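PDB 4PBQ: putative TRAP PERIPLASMIC SOLUTE BINDING PROTEIN from Haemophilus influenzae, which probably captures sugar acids such as L-gulonate in the periplasm for delivery to a TRAP-type membrane transporter. Local coordinates for residues 153-158 / 162-167; 59-64 / 252-257; 94-99 / 132-137. One frame throughout, in Å; residues are numbered along the deposited sequence.

Contact 1 (153-158 / 162-167); sequences KKLEKF and KGLRLR. With 2UF (L-gulonate), chain D.
Leu164 meets two side chains of 153-158 with its two methyls: CD2 touches Leu155 CD1 at 3.7 Å, and CD1 lies 4.1 Å from Lys153 CD. The leucines approach each other at a slant, whereas Lys153 and Leu164 run past one another in opposite directions, the lysine touching with CD, its methylene flank, while NZ passes on toward Gly163. That end travels further because the chain is extended beyond CG. It brings NZ to water 1, to which it donates at 3.1 Å, and the same water donates to Lys162 O at 3.0 Å, closing a solvent bridge between the segments. Gly163 O stands 3.6 Å from Lys153 NZ, a polar approach without a hydrogen bond. The stronger partner of NZ is Asp203, which also pairs with Arg165; this shared carboxylate probably offsets the like charges of Lys153 NZ and Arg165 NE, 4.8 Å apart. Ile149 packs on Leu155 and Ser151 on Leu164, both from strand 136-151.

At the far end of 162-167, Arg167 faces the ligand instead of the loop. Its chain bends at chi2 (-93°), and the guanidinium presents its edge to the L-gulonate carboxylate: NH1 donates to O6B at 2.8 Å and NH2 to O6A at 2.9 Å, with N-H...O angles of 173° and 170°. NE is held by Met188 O, which helps fix the rotation of the group. Such a nearly straight pair of hydrogen bonds is the carboxylate-recognising arginine arrangement known from TRAP solute-binding proteins, and is consistent with selection for an acidic substrate.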
loop_
_atom_site.group_PDB
_atom_site.type_symbol
_atom_site.label_atom_id
_atom_site.label_comp_id
_atom_site.label_asym_id
_atom_site.label_seq_id
_atom_site.Cartn_x
_atom_site.Cartn_y
_atom_site.Cartn_z
ATOM N N LYS A 153 -6.970 8.288 -21.124
ATOM C CA LYS A 153 -7.409 9.646 -21.426
ATOM C C LYS A 153 -6.484 10.659 -20.753
ATOM O O LYS A 153 -6.174 10.524 -19.587
ATOM C CB LYS A 153 -8.839 9.859 -20.892
ATOM C CG LYS A 153 -9.948 9.038 -21.577
ATOM C CD LYS A 153 -11.301 9.266 -20.882
ATOM C CE LYS A 153 -12.454 8.484 -21.525
ATOM N NZ LYS A 153 -13.659 8.392 -20.604
ATOM N N LYS A 154 -6.089 11.706 -21.472
ATOM C CA LYS A 154 -5.272 12.744 -20.876
ATOM C C LYS A 154 -6.049 13.506 -19.786
ATOM O O LYS A 154 -7.195 13.896 -19.988
ATOM C CB LYS A 154 -4.763 13.686 -21.965
ATOM C CG LYS A 154 -4.063 14.920 -21.457
ATOM C CD LYS A 154 -3.634 15.840 -22.610
ATOM C CE LYS A 154 -2.219 15.547 -23.058
ATOM N NZ LYS A 154 -1.719 16.580 -24.025
ATOM N N LEU A 155 -5.422 13.688 -18.627
ATOM C CA LEU A 155 -6.013 14.456 -17.540
ATOM C C LEU A 155 -5.047 15.557 -17.105
ATOM O O LEU A 155 -3.961 15.271 -16.604
ATOM C CB LEU A 155 -6.329 13.549 -16.344
ATOM C CG LEU A 155 -7.066 12.243 -16.661
ATOM C CD1 LEU A 155 -7.063 11.353 -15.430
ATOM C CD2 LEU A 155 -8.501 12.530 -17.141
ATOM N N GLU A 156 -5.433 16.821 -17.277
ATOM C CA GLU A 156 -4.537 17.915 -16.900
ATOM C C GLU A 156 -5.254 19.053 -16.185
ATOM O O GLU A 156 -4.637 20.057 -15.836
ATOM C CB GLU A 156 -3.765 18.437 -18.124
ATOM C CG GLU A 156 -4.633 18.937 -19.248
ATOM C CD GLU A 156 -3.904 18.974 -20.603
ATOM O OE1 GLU A 156 -4.597 19.033 -21.639
ATOM O OE2 GLU A 156 -2.655 18.949 -20.636
ATOM N N LYS A 157 -6.549 18.877 -15.948
ATOM C CA LYS A 157 -7.311 19.832 -15.161
ATOM C C LYS A 157 -8.497 19.103 -14.545
ATOM O O LYS A 157 -8.885 18.028 -14.997
ATOM C CB LYS A 157 -7.784 21.008 -16.029
ATOM C CG LYS A 157 -8.757 20.610 -17.119
ATOM C CD LYS A 157 -9.141 21.785 -18.012
ATOM C CE LYS A 157 -10.030 21.332 -19.168
ATOM N NZ LYS A 157 -9.325 20.425 -20.150
ATOM N N PHE A 158 -9.071 19.688 -13.510
ATOM C CA PHE A 158 -10.051 18.989 -12.700
ATOM C C PHE A 158 -11.262 18.589 -13.531
ATOM O O PHE A 158 -11.819 17.508 -13.333
ATOM C CB PHE A 158 -10.433 19.861 -11.514
ATOM C CG PHE A 158 -11.242 19.158 -10.472
ATOM C CD1 PHE A 158 -10.627 18.325 -9.538
ATOM C CD2 PHE A 158 -12.605 19.323 -10.417
ATOM C CE1 PHE A 158 -11.376 17.698 -8.560
ATOM C CE2 PHE A 158 -13.359 18.700 -9.440
ATOM C CZ PHE A 158 -12.755 17.890 -8.522
ATOM N N LYS A 162 -14.459 14.411 -15.272
ATOM C CA LYS A 162 -15.865 14.132 -15.579
ATOM C C LYS A 162 -15.980 13.085 -16.696
ATOM O O LYS A 162 -15.382 13.225 -17.757
ATOM C CB LYS A 162 -16.599 15.427 -15.953
ATOM C CG LYS A 162 -18.065 15.233 -16.270
ATOM C CD LYS A 162 -18.756 16.562 -16.570
ATOM C CE LYS A 162 -19.110 17.307 -15.288
ATOM N NZ LYS A 162 -20.248 16.670 -14.537
ATOM N N GLY A 163 -16.718 12.013 -16.438
ATOM C CA GLY A 163 -16.843 10.948 -17.416
ATOM C C GLY A 163 -15.772 9.864 -17.249
ATOM O O GLY A 163 -15.882 8.796 -17.839
ATOM N N LEU A 164 -14.737 10.145 -16.467
ATOM C CA LEU A 164 -13.642 9.189 -16.286
ATOM C C LEU A 164 -14.105 7.980 -15.480
ATOM O O LEU A 164 -14.717 8.148 -14.429
ATOM C CB LEU A 164 -12.466 9.849 -15.574
ATOM C CG LEU A 164 -11.221 8.965 -15.474
ATOM C CD1 LEU A 164 -10.611 8.689 -16.851
ATOM C CD2 LEU A 164 -10.213 9.617 -14.538
ATOM N N ARG A 165 -13.806 6.777 -15.974
ATOM C CA ARG A 165 -14.122 5.536 -15.264
ATOM C C ARG A 165 -12.833 4.932 -14.747
ATOM O O ARG A 165 -11.954 4.560 -15.525
ATOM C CB ARG A 165 -14.842 4.564 -16.198
ATOM C CG ARG A 165 -16.175 5.115 -16.746
ATOM C CD ARG A 165 -16.660 4.365 -17.972
ATOM N NE ARG A 165 -15.628 4.273 -18.991
ATOM C CZ ARG A 165 -15.572 3.319 -19.916
ATOM N NH1 ARG A 165 -16.519 2.391 -19.986
ATOM N NH2 ARG A 165 -14.574 3.293 -20.779
ATOM N N LEU A 166 -12.710 4.863 -13.431
ATOM C CA LEU A 166 -11.450 4.422 -12.840
ATOM C C LEU A 166 -11.690 3.220 -11.964
ATOM O O LEU A 166 -12.570 3.246 -11.099
ATOM C CB LEU A 166 -10.861 5.553 -12.007
ATOM C CG LEU A 166 -9.357 5.773 -12.026
ATOM C CD1 LEU A 166 -8.873 6.106 -13.449
ATOM C CD2 LEU A 166 -8.956 6.881 -11.054
ATOM N N ARG A 167 -10.918 2.154 -12.169
ATOM C CA ARG A 167 -10.900 1.098 -11.175
ATOM C C ARG A 167 -10.338 1.655 -9.881
ATOM O O ARG A 167 -9.359 2.406 -9.898
ATOM C CB ARG A 167 -10.052 -0.083 -11.621
ATOM C CG ARG A 167 -9.908 -1.169 -10.588
ATOM C CD ARG A 167 -8.675 -1.007 -9.739
ATOM N NE ARG A 167 -8.514 -2.076 -8.766
ATOM C CZ ARG A 167 -7.527 -2.113 -7.887
ATOM N NH1 ARG A 167 -6.608 -1.137 -7.871
ATOM N NH2 ARG A 167 -7.448 -3.114 -7.031
HETATM O O6A 2UF D . -5.082 -3.339 -5.314
HETATM C C6 2UF D . -4.590 -2.219 -5.119
HETATM O O6B 2UF D . -4.695 -1.243 -5.877
HETATM C C5 2UF D . -3.731 -2.052 -3.849
HETATM O O5 2UF D . -2.766 -1.051 -4.090
HETATM C C4 2UF D . -4.607 -1.651 -2.641
HETATM O O4 2UF D . -5.507 -2.723 -2.316
HETATM C C3 2UF D . -3.707 -1.303 -1.435
HETATM O O3 2UF D . -2.704 -2.341 -1.161
HETATM C C2 2UF D . -4.538 -1.081 -0.160
HETATM O O2 2UF D . -3.653 -0.445 0.741
HETATM C C1 2UF D . -5.733 -0.108 -0.406
HETATM O O1 2UF D . -6.340 0.161 0.869
HETATM O O HOH W 1 -14.009 11.332 -19.685
#

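Contact 2 (59-64 / 252-257); sequences YEIRLY and IIFEKA
Phe254, on helix 248-281, sends its ring edge-first into the face of Tyr59 on strand 59-64, and its path can be traced atom by atom. CB leaves the helix toward the strand, and with chi1 of -84° the ring swings to the backbone N side, away from the carbonyl carbon. The inner part of the ring makes no close approach to the strand; the contact begins at the outer carbons. CE1 stands 3.8 Å above the plane of the Tyr59 ring, over its centre. CZ, at the tip, comes to 3.8 Å from Tyr59 CG and equally near CD2, with Tyr59 CB a little further off. On the other flank CE2 meets Ile61 CD1 at 4.1 Å, an oblique apolar touch. The ring planes stand at 90° with centroids 5.1 Å apart, which defines a T-shaped pair with Phe254 as the edge and Tyr59 as the face.

Two residues apart on the strand, Tyr59 and Ile61 point to the same side of the sheet, and Phe254 reaches both. Ile51 of helix 38-54 and Ile27 of strand 25-30 also pack against the phenylalanine. The tyrosine hydroxyl is hydrogen-bonded to Asp250, earlier in the same helix as Phe254, so strand and helix are joined at a second point. All three touching residues are buried, and no hydrogen bond passes between the segments themselves: their direct cohesion is apolar and aromatic, with ring C-H edges directed at a pi face.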
loop_
_atom_site.group_PDB
_atom_site.type_symbol
_atom_site.label_atom_id
_atom_site.label_comp_id
_atom_site.label_asym_id
_atom_site.label_seq_id
_atom_site.Cartn_x
_atom_site.Cartn_y
_atom_site.Cartn_z
ATOM N N TYR A 59 13.069 -21.942 11.520
ATOM C CA TYR A 59 11.962 -21.357 10.755
ATOM C C TYR A 59 12.377 -21.232 9.309
ATOM O O TYR A 59 13.510 -20.884 9.007
ATOM C CB TYR A 59 11.555 -19.961 11.287
ATOM C CG TYR A 59 11.220 -20.004 12.739
ATOM C CD1 TYR A 59 12.216 -19.895 13.685
ATOM C CD2 TYR A 59 9.919 -20.210 13.170
ATOM C CE1 TYR A 59 11.946 -19.975 15.030
ATOM C CE2 TYR A 59 9.634 -20.293 14.530
ATOM C CZ TYR A 59 10.657 -20.166 15.453
ATOM O OH TYR A 59 10.382 -20.250 16.806
ATOM N N GLU A 60 11.435 -21.480 8.414
ATOM C CA GLU A 60 11.637 -21.233 6.994
ATOM C C GLU A 60 10.587 -20.247 6.552
ATOM O O GLU A 60 9.416 -20.460 6.846
ATOM C CB GLU A 60 11.473 -22.529 6.197
ATOM C CG GLU A 60 11.557 -22.326 4.708
ATOM C CD GLU A 60 11.614 -23.630 3.938
ATOM O OE1 GLU A 60 10.553 -24.104 3.483
ATOM O OE2 GLU A 60 12.729 -24.170 3.784
ATOM N N ILE A 61 11.011 -19.158 5.910
ATOM C CA ILE A 61 10.089 -18.128 5.444
ATOM C C ILE A 61 9.940 -18.307 3.935
ATOM O O ILE A 61 10.833 -17.920 3.171
ATOM C CB ILE A 61 10.608 -16.714 5.746
ATOM C CG1 ILE A 61 11.076 -16.579 7.209
ATOM C CG2 ILE A 61 9.535 -15.680 5.380
ATOM C CD1 ILE A 61 10.015 -16.840 8.287
ATOM N N ARG A 62 8.856 -18.963 3.516
ATOM C CA ARG A 62 8.655 -19.282 2.089
ATOM C C ARG A 62 7.880 -18.122 1.425
ATOM O O ARG A 62 6.774 -17.834 1.817
ATOM C CB ARG A 62 7.885 -20.594 1.907
ATOM C CG ARG A 62 8.595 -21.792 2.526
ATOM C CD ARG A 62 8.020 -23.095 2.001
ATOM N NE ARG A 62 8.435 -23.353 0.622
ATOM C CZ ARG A 62 7.805 -24.182 -0.207
ATOM N NH1 ARG A 62 8.254 -24.358 -1.447
ATOM N NH2 ARG A 62 6.729 -24.844 0.203
ATOM N N LEU A 63 8.473 -17.485 0.424
ATOM C CA LEU A 63 7.887 -16.297 -0.198
ATOM C C LEU A 63 6.952 -16.657 -1.362
ATOM O O LEU A 63 7.252 -17.529 -2.200
ATOM C CB LEU A 63 8.978 -15.344 -0.698
ATOM C CG LEU A 63 9.997 -14.955 0.378
ATOM C CD1 LEU A 63 10.975 -13.942 -0.180
ATOM C CD2 LEU A 63 9.319 -14.378 1.645
ATOM N N TYR A 64 5.824 -15.965 -1.411
ATOM C CA TYR A 64 4.820 -16.175 -2.444
ATOM C C TYR A 64 4.365 -14.817 -2.985
ATOM O O TYR A 64 3.402 -14.236 -2.498
ATOM C CB TYR A 64 3.621 -16.921 -1.874
ATOM C CG TYR A 64 3.895 -18.382 -1.546
ATOM C CD1 TYR A 64 3.760 -19.387 -2.505
ATOM C CD2 TYR A 64 4.271 -18.753 -0.261
ATOM C CE1 TYR A 64 3.985 -20.732 -2.183
ATOM C CE2 TYR A 64 4.498 -20.087 0.067
ATOM C CZ TYR A 64 4.356 -21.064 -0.890
ATOM O OH TYR A 64 4.582 -22.378 -0.534
ATOM N N ILE A 252 12.409 -11.972 19.097
ATOM C CA ILE A 252 13.412 -10.912 19.027
ATOM C C ILE A 252 14.200 -10.992 17.712
ATOM O O ILE A 252 14.523 -9.960 17.105
ATOM C CB ILE A 252 14.354 -11.001 20.234
ATOM C CG1 ILE A 252 13.633 -10.470 21.471
ATOM C CG2 ILE A 252 15.676 -10.219 20.004
ATOM C CD1 ILE A 252 14.270 -10.932 22.787
ATOM N N ILE A 253 14.476 -12.216 17.256
ATOM C CA ILE A 253 15.161 -12.397 15.978
ATOM C C ILE A 253 14.251 -11.989 14.806
ATOM O O ILE A 253 14.709 -11.348 13.870
ATOM C CB ILE A 253 15.659 -13.835 15.814
ATOM C CG1 ILE A 253 16.715 -14.110 16.900
ATOM C CG2 ILE A 253 16.271 -14.026 14.442
ATOM C CD1 ILE A 253 17.183 -15.540 16.958
ATOM N N PHE A 254 12.971 -12.352 14.860
ATOM C CA PHE A 254 12.005 -11.909 13.850
ATOM C C PHE A 254 11.933 -10.392 13.839
ATOM O O PHE A 254 11.841 -9.789 12.786
ATOM C CB PHE A 254 10.595 -12.457 14.118
ATOM C CG PHE A 254 10.359 -13.842 13.585
ATOM C CD1 PHE A 254 11.023 -14.931 14.130
ATOM C CD2 PHE A 254 9.473 -14.046 12.532
ATOM C CE1 PHE A 254 10.813 -16.220 13.630
ATOM C CE2 PHE A 254 9.232 -15.305 12.031
ATOM C CZ PHE A 254 9.913 -16.415 12.576
ATOM N N GLU A 255 11.950 -9.776 15.019
ATOM C CA GLU A 255 11.871 -8.309 15.105
ATOM C C GLU A 255 13.125 -7.629 14.543
ATOM O O GLU A 255 13.027 -6.593 13.884
ATOM C CB GLU A 255 11.594 -7.877 16.541
ATOM C CG GLU A 255 10.183 -8.246 16.983
ATOM C CD GLU A 255 10.034 -8.429 18.507
ATOM O OE1 GLU A 255 11.024 -8.339 19.257
ATOM O OE2 GLU A 255 8.902 -8.682 18.951
ATOM N N LYS A 256 14.288 -8.206 14.810
ATOM C CA LYS A 256 15.554 -7.733 14.225
ATOM C C LYS A 256 15.469 -7.786 12.703
ATOM O O LYS A 256 15.849 -6.861 11.997
ATOM C CB LYS A 256 16.719 -8.617 14.712
ATOM C CG LYS A 256 18.091 -8.277 14.094
ATOM C CD LYS A 256 19.202 -9.268 14.552
ATOM C CE LYS A 256 20.554 -8.954 13.935
ATOM N NZ LYS A 256 21.645 -9.808 14.485
ATOM N N ALA A 257 14.967 -8.898 12.195
ATOM C CA ALA A 257 14.852 -9.082 10.758
ATOM C C ALA A 257 13.847 -8.069 10.163
ATOM O O ALA A 257 14.043 -7.551 9.063
ATOM C CB ALA A 257 14.455 -10.501 10.462
#

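Contact 3 (94-99 / 132-137); sequences QNVDPI and EKYGIK
Val96 and Asp97 are the residues of 94-99 that reach Tyr134. Val96 comes first: its CG1, anti to the backbone N, lies 3.6 Å from Tyr134 CE1 and as near CD1, meeting the ring obliquely. Val96 O takes a hydrogen bond from water 2 at 3.0 Å, and that water also reaches Tyr134 OH, though only weakly. Arg80 of helix 72-81 touches Val96 and donates to Tyr134 O, linking both segments to that helix.

Asp97 follows, dividing its carboxylate between two tasks. OD2 accepts from Tyr134 OH at 2.9 Å; the hydroxyl arrives on the anti side, 26° out of the carboxylate plane, and the carboxylate and ring planes stand 86° apart. OD1 turns back to its own chain, accepting from Ile99 N at 3.2 Å with an N-H...O angle of 170°, although the donor lies above the carboxylate plane. Pro98 is thus spanned by the bond, and each carboxylate oxygen has a protein donor. Lys133 CG lies over one face of the Tyr134 ring.

The turn at Asp97-Ile99 is an Asx turn, here tied through a tyrosine hydroxyl to the loop entering strand 136-151.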
loop_
_atom_site.group_PDB
_atom_site.type_symbol
_atom_site.label_atom_id
_atom_site.label_comp_id
_atom_site.label_asym_id
_atom_site.label_seq_id
_atom_site.Cartn_x
_atom_site.Cartn_y
_atom_site.Cartn_z
ATOM N N GLN A 94 -9.036 -2.190 6.951
ATOM C CA GLN A 94 -9.870 -1.039 7.302
ATOM C C GLN A 94 -11.366 -1.341 7.150
ATOM O O GLN A 94 -12.200 -0.645 7.744
ATOM C CB GLN A 94 -9.507 0.193 6.477
ATOM C CG GLN A 94 -9.915 0.109 4.998
ATOM C CD GLN A 94 -11.340 0.585 4.742
ATOM O OE1 GLN A 94 -11.767 1.621 5.251
ATOM N NE2 GLN A 94 -12.076 -0.167 3.934
ATOM N N ASN A 95 -11.723 -2.352 6.359
ATOM C CA ASN A 95 -13.161 -2.709 6.234
ATOM C C ASN A 95 -13.706 -3.415 7.479
ATOM O O ASN A 95 -14.922 -3.578 7.638
ATOM C CB ASN A 95 -13.485 -3.502 4.924
ATOM C CG ASN A 95 -12.857 -4.894 4.875
ATOM O OD1 ASN A 95 -12.489 -5.469 5.892
ATOM N ND2 ASN A 95 -12.742 -5.446 3.666
ATOM N N VAL A 96 -12.808 -3.817 8.372
ATOM C CA VAL A 96 -13.180 -4.379 9.662
ATOM C C VAL A 96 -13.125 -3.300 10.743
ATOM O O VAL A 96 -13.997 -3.238 11.605
ATOM C CB VAL A 96 -12.272 -5.569 10.040
ATOM C CG1 VAL A 96 -12.548 -6.047 11.473
ATOM C CG2 VAL A 96 -12.480 -6.692 9.044
ATOM N N ASP A 97 -12.109 -2.450 10.687
ATOM C CA ASP A 97 -11.952 -1.366 11.648
ATOM C C ASP A 97 -11.282 -0.225 10.915
ATOM O O ASP A 97 -10.130 -0.329 10.501
ATOM C CB ASP A 97 -11.100 -1.815 12.852
ATOM C CG ASP A 97 -11.020 -0.766 13.958
ATOM O OD1 ASP A 97 -11.202 0.431 13.667
ATOM O OD2 ASP A 97 -10.759 -1.135 15.136
ATOM N N PRO A 98 -11.982 0.901 10.778
ATOM C CA PRO A 98 -11.495 1.947 9.871
ATOM C C PRO A 98 -10.189 2.598 10.314
ATOM O O PRO A 98 -9.555 3.242 9.489
ATOM C CB PRO A 98 -12.619 2.992 9.879
ATOM C CG PRO A 98 -13.798 2.315 10.474
ATOM C CD PRO A 98 -13.296 1.229 11.362
ATOM N N ILE A 99 -9.797 2.448 11.576
ATOM C CA ILE A 99 -8.583 3.113 12.034
ATOM C C ILE A 99 -7.366 2.665 11.213
ATOM O O ILE A 99 -6.427 3.437 10.984
ATOM C CB ILE A 99 -8.346 2.935 13.563
ATOM C CG1 ILE A 99 -7.322 3.975 14.029
ATOM C CG2 ILE A 99 -7.916 1.515 13.898
ATOM C CD1 ILE A 99 -7.486 4.423 15.447
ATOM N N GLU A 132 -3.770 -6.732 16.605
ATOM C CA GLU A 132 -3.781 -7.983 17.358
ATOM C C GLU A 132 -5.192 -8.420 17.775
ATOM O O GLU A 132 -5.474 -9.612 17.888
ATOM C CB GLU A 132 -2.832 -7.900 18.562
ATOM C CG GLU A 132 -1.395 -7.761 18.073
ATOM C CD GLU A 132 -0.394 -7.440 19.166
ATOM O OE1 GLU A 132 -0.516 -8.016 20.262
ATOM O OE2 GLU A 132 0.518 -6.615 18.903
ATOM N N LYS A 133 -6.070 -7.453 17.987
ATOM C CA LYS A 133 -7.471 -7.732 18.288
ATOM C C LYS A 133 -8.160 -8.517 17.167
ATOM O O LYS A 133 -9.165 -9.206 17.393
ATOM C CB LYS A 133 -8.211 -6.405 18.493
ATOM C CG LYS A 133 -9.700 -6.522 18.696
ATOM C CD LYS A 133 -10.294 -5.146 19.033
ATOM C CE LYS A 133 -11.810 -5.197 19.255
ATOM N NZ LYS A 133 -12.337 -3.859 19.666
ATOM N N TYR A 134 -7.617 -8.417 15.966
ATOM C CA TYR A 134 -8.189 -9.078 14.790
ATOM C C TYR A 134 -7.304 -10.206 14.278
ATOM O O TYR A 134 -7.468 -10.672 13.139
ATOM C CB TYR A 134 -8.432 -8.044 13.687
ATOM C CG TYR A 134 -9.283 -6.914 14.198
ATOM C CD1 TYR A 134 -10.651 -7.074 14.346
ATOM C CD2 TYR A 134 -8.720 -5.711 14.581
ATOM C CE1 TYR A 134 -11.439 -6.049 14.850
ATOM C CE2 TYR A 134 -9.491 -4.692 15.075
ATOM C CZ TYR A 134 -10.859 -4.864 15.207
ATOM O OH TYR A 134 -11.655 -3.839 15.711
ATOM N N GLY A 135 -6.331 -10.616 15.086
ATOM C CA GLY A 135 -5.560 -11.811 14.787
ATOM C C GLY A 135 -4.252 -11.569 14.044
ATOM O O GLY A 135 -3.642 -12.512 13.531
ATOM N N ILE A 136 -3.800 -10.331 14.001
ATOM C CA ILE A 136 -2.615 -10.033 13.199
ATOM C C ILE A 136 -1.580 -9.298 14.030
ATOM O O ILE A 136 -1.901 -8.319 14.714
ATOM C CB ILE A 136 -2.982 -9.218 11.937
ATOM C CG1 ILE A 136 -3.851 -10.038 10.989
ATOM C CG2 ILE A 136 -1.733 -8.763 11.192
ATOM C CD1 ILE A 136 -4.396 -9.253 9.775
ATOM N N LYS A 137 -0.331 -9.763 13.946
ATOM C CA LYS A 137 0.798 -9.046 14.519
ATOM C C LYS A 137 1.529 -8.257 13.433
ATOM O O LYS A 137 2.022 -8.814 12.444
ATOM C CB LYS A 137 1.755 -10.029 15.189
ATOM C CG LYS A 137 3.083 -9.431 15.599
ATOM C CD LYS A 137 2.951 -8.485 16.795
ATOM C CE LYS A 137 4.344 -7.938 17.142
ATOM N NZ LYS A 137 4.299 -7.147 18.399
HETATM O O HOH W 2 -14.655 -2.614 14.447
#

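After strand 25-30 and helix 38-54, strand 59-64 supplies the first half of contact 2, which stays open for 187 residues until helix 248-281 arrives. Within that long loop the other two contacts close in series. Contact 3 joins the loop after strand 86-89 to the start of strand 136-151, across 32 residues. Contact 1 follows beyond that strand, a short return of three intervening residues into strand 165-168, which pairs with 184-187 in a separate two-stranded parallel sheet. None of the loops cross. Contacts 2 and 3 reach the same mixed sheet, centres about 22 Å apart, whereas the centres of contacts 1 and 2 are about 42 Å apart, on opposite sides of the chain's centre. Strand 136-151 runs between the regions of contacts 3 and 1.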